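Long-range contact in cobalamin biosynthesis protein CobN (Mycobacterium tuberculosis, PDB 7C6O), which is the large, catalytic subunit of cobaltochelatase, which inserts cobalt into the corrin ring of hydrogenobyrinic acid a,c-diamide during cobalamin biosynthesis: residues P878-S884 with R1053-K1059. Residues are numbered along the deposited sequence; the frame is centred on the assembly and turned at random.
Sequences PRSVGLS and RIAVAAK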
loop_
_atom_site.group_PDB
_atom_site.type_symbol
_atom_site.label_atom_id
_atom_site.label_comp_id
_atom_site.label_asym_id
_atom_site.label_seq_id
_atom_site.Cartn_x
_atom_site.Cartn_y
_atom_site.Cartn_z
ATOM N N PRO A 878 -21.503 6.314 -23.159
ATOM C CA PRO A 878 -21.821 5.189 -22.277
ATOM C C PRO A 878 -22.654 5.668 -21.098
ATOM O O PRO A 878 -22.385 6.719 -20.512
ATOM C CB PRO A 878 -20.443 4.687 -21.829
ATOM C CG PRO A 878 -19.588 5.911 -21.866
ATOM C CD PRO A 878 -20.097 6.741 -23.027
ATOM N N ARG A 879 -23.690 4.895 -20.765
ATOM C CA ARG A 879 -24.559 5.277 -19.657
ATOM C C ARG A 879 -23.838 5.170 -18.320
ATOM O O ARG A 879 -24.101 5.966 -17.409
ATOM C CB ARG A 879 -25.817 4.408 -19.650
ATOM C CG ARG A 879 -25.537 2.925 -19.471
ATOM C CD ARG A 879 -26.775 2.068 -19.680
ATOM N NE ARG A 879 -26.431 0.650 -19.742
ATOM C CZ ARG A 879 -25.983 0.040 -20.835
ATOM N NH1 ARG A 879 -25.826 0.724 -21.960
ATOM N NH2 ARG A 879 -25.690 -1.255 -20.807
ATOM N N SER A 880 -22.925 4.211 -18.190
ATOM C CA SER A 880 -22.221 3.979 -16.940
ATOM C C SER A 880 -20.874 3.335 -17.226
ATOM O O SER A 880 -20.754 2.492 -18.120
ATOM C CB SER A 880 -23.038 3.090 -15.994
ATOM O OG SER A 880 -22.319 2.833 -14.801
ATOM N N VAL A 881 -19.868 3.741 -16.459
ATOM C CA VAL A 881 -18.533 3.161 -16.511
ATOM C C VAL A 881 -18.288 2.426 -15.203
ATOM O O VAL A 881 -18.528 2.977 -14.122
ATOM C CB VAL A 881 -17.457 4.239 -16.738
ATOM C CG1 VAL A 881 -16.064 3.638 -16.618
ATOM C CG2 VAL A 881 -17.650 4.910 -18.095
ATOM N N GLY A 882 -17.830 1.180 -15.299
ATOM C CA GLY A 882 -17.360 0.442 -14.141
ATOM C C GLY A 882 -15.845 0.493 -14.100
ATOM O O GLY A 882 -15.179 0.199 -15.095
ATOM N N LEU A 883 -15.308 0.884 -12.945
ATOM C CA LEU A 883 -13.870 1.072 -12.794
ATOM C C LEU A 883 -13.380 0.361 -11.543
ATOM O O LEU A 883 -13.959 0.524 -10.464
ATOM C CB LEU A 883 -13.512 2.559 -12.725
ATOM C CG LEU A 883 -12.020 2.893 -12.621
ATOM C CD1 LEU A 883 -11.303 2.555 -13.927
ATOM C CD2 LEU A 883 -11.810 4.358 -12.248
ATOM N N SER A 884 -12.311 -0.418 -11.689
ATOM C CA SER A 884 -11.651 -1.047 -10.554
ATOM C C SER A 884 -10.499 -0.164 -10.094
ATOM O O SER A 884 -9.686 0.282 -10.910
ATOM C CB SER A 884 -11.147 -2.443 -10.924
ATOM O OG SER A 884 -12.229 -3.313 -11.205
ATOM N N ARG A 1053 -26.093 -1.943 -15.458
ATOM C CA ARG A 1053 -26.007 -0.725 -16.250
ATOM C C ARG A 1053 -24.617 -0.458 -16.807
ATOM O O ARG A 1053 -24.468 0.450 -17.633
ATOM C CB ARG A 1053 -26.443 0.484 -15.415
ATOM C CG ARG A 1053 -27.894 0.452 -14.978
ATOM C CD ARG A 1053 -28.311 1.798 -14.412
ATOM N NE ARG A 1053 -29.722 1.827 -14.036
ATOM C CZ ARG A 1053 -30.161 1.760 -12.783
ATOM N NH1 ARG A 1053 -29.299 1.664 -11.780
ATOM N NH2 ARG A 1053 -31.463 1.796 -12.535
ATOM N N ILE A 1054 -23.602 -1.210 -16.377
ATOM C CA ILE A 1054 -22.234 -0.928 -16.800
ATOM C C ILE A 1054 -22.110 -1.137 -18.301
ATOM O O ILE A 1054 -22.334 -2.242 -18.813
ATOM C CB ILE A 1054 -21.238 -1.802 -16.032
ATOM C CG1 ILE A 1054 -21.238 -1.426 -14.549
ATOM C CG2 ILE A 1054 -19.841 -1.662 -16.635
ATOM C CD1 ILE A 1054 -20.359 -2.322 -13.692
ATOM N N ALA A 1055 -21.750 -0.071 -19.014
ATOM C CA ALA A 1055 -21.531 -0.144 -20.452
ATOM C C ALA A 1055 -20.072 -0.395 -20.805
ATOM O O ALA A 1055 -19.790 -1.036 -21.827
ATOM C CB ALA A 1055 -22.008 1.148 -21.124
ATOM N N VAL A 1056 -19.143 0.101 -19.989
ATOM C CA VAL A 1056 -17.710 -0.104 -20.183
ATOM C C VAL A 1056 -17.113 -0.543 -18.857
ATOM O O VAL A 1056 -17.232 0.174 -17.856
ATOM C CB VAL A 1056 -16.990 1.166 -20.665
ATOM C CG1 VAL A 1056 -15.675 0.798 -21.332
ATOM C CG2 VAL A 1056 -17.865 1.988 -21.576
ATOM N N ALA A 1057 -16.447 -1.695 -18.851
ATOM C CA ALA A 1057 -15.656 -2.121 -17.703
ATOM C C ALA A 1057 -14.208 -1.709 -17.941
ATOM O O ALA A 1057 -13.581 -2.165 -18.903
ATOM C CB ALA A 1057 -15.770 -3.629 -17.487
ATOM N N ALA A 1058 -13.681 -0.844 -17.080
ATOM C CA ALA A 1058 -12.379 -0.238 -17.305
ATOM C C ALA A 1058 -11.404 -0.597 -16.192
ATOM O O ALA A 1058 -11.784 -0.743 -15.028
ATOM C CB ALA A 1058 -12.493 1.289 -17.417
ATOM N N LYS A 1059 -10.139 -0.745 -16.575
ATOM C CA LYS A 1059 -9.030 -0.891 -15.646
ATOM C C LYS A 1059 -7.847 -0.133 -16.222
ATOM O O LYS A 1059 -7.618 -0.165 -17.432
ATOM C CB LYS A 1059 -8.651 -2.361 -15.419
ATOM C CG LYS A 1059 -7.496 -2.555 -14.440
ATOM C CD LYS A 1059 -7.888 -2.092 -13.046
ATOM C CE LYS A 1059 -6.724 -2.174 -12.064
ATOM N NZ LYS A 1059 -5.743 -1.055 -12.201
HETATM O O HOH W 1 -24.537 -3.695 -19.104
HETATM O O HOH W 2 -12.887 -3.046 -13.865
HETATM O O HOH W 3 -7.906 1.428 -12.621
#
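Gly-882 and Val-1056 meet in the middle of a mixed beta sheet flanked by helices, where strands 880-885 and 1056-1061 run as parallel neighbours although 168 helix-rich residues separate the segments. Gly-882 grips the partner strand twice: its N donates to Val-1056 O (2.8 Å), and its O accepts from Ala-1058 N (2.7 Å), nearly in line with the carbonyl bond. At the ladder's start Ser-880 O takes two N-H groups, a firm one from Ala-1055 N (2.9 Å) and a weak one from Val-1056 N. Arg-879 turns across the 1053-1055 backbone. From CB, with chi1 at 61°, CG is wedged between the backbone N and C, leading the extended chain across Arg-1053 O: CG lies 3.3 Å from that oxygen, CD slightly farther and NE 2.9 Å. The Ala-1055 methyl lies over one face of the guanidinium, nearer its border, with CB 3.9 Å from NH1; NH2 reaches Ile-1054 O through a water, weakly on the arginine side. Helix 853-874 covers Pro-878 and Val-1056 through Tyr-870, whereas helix 1072-1089 packs on Ala-1057. At the far end, a second water donates to Ala-1058 O and hydrogen-bonds Ser-884 OG, 2.8 Å from the water O.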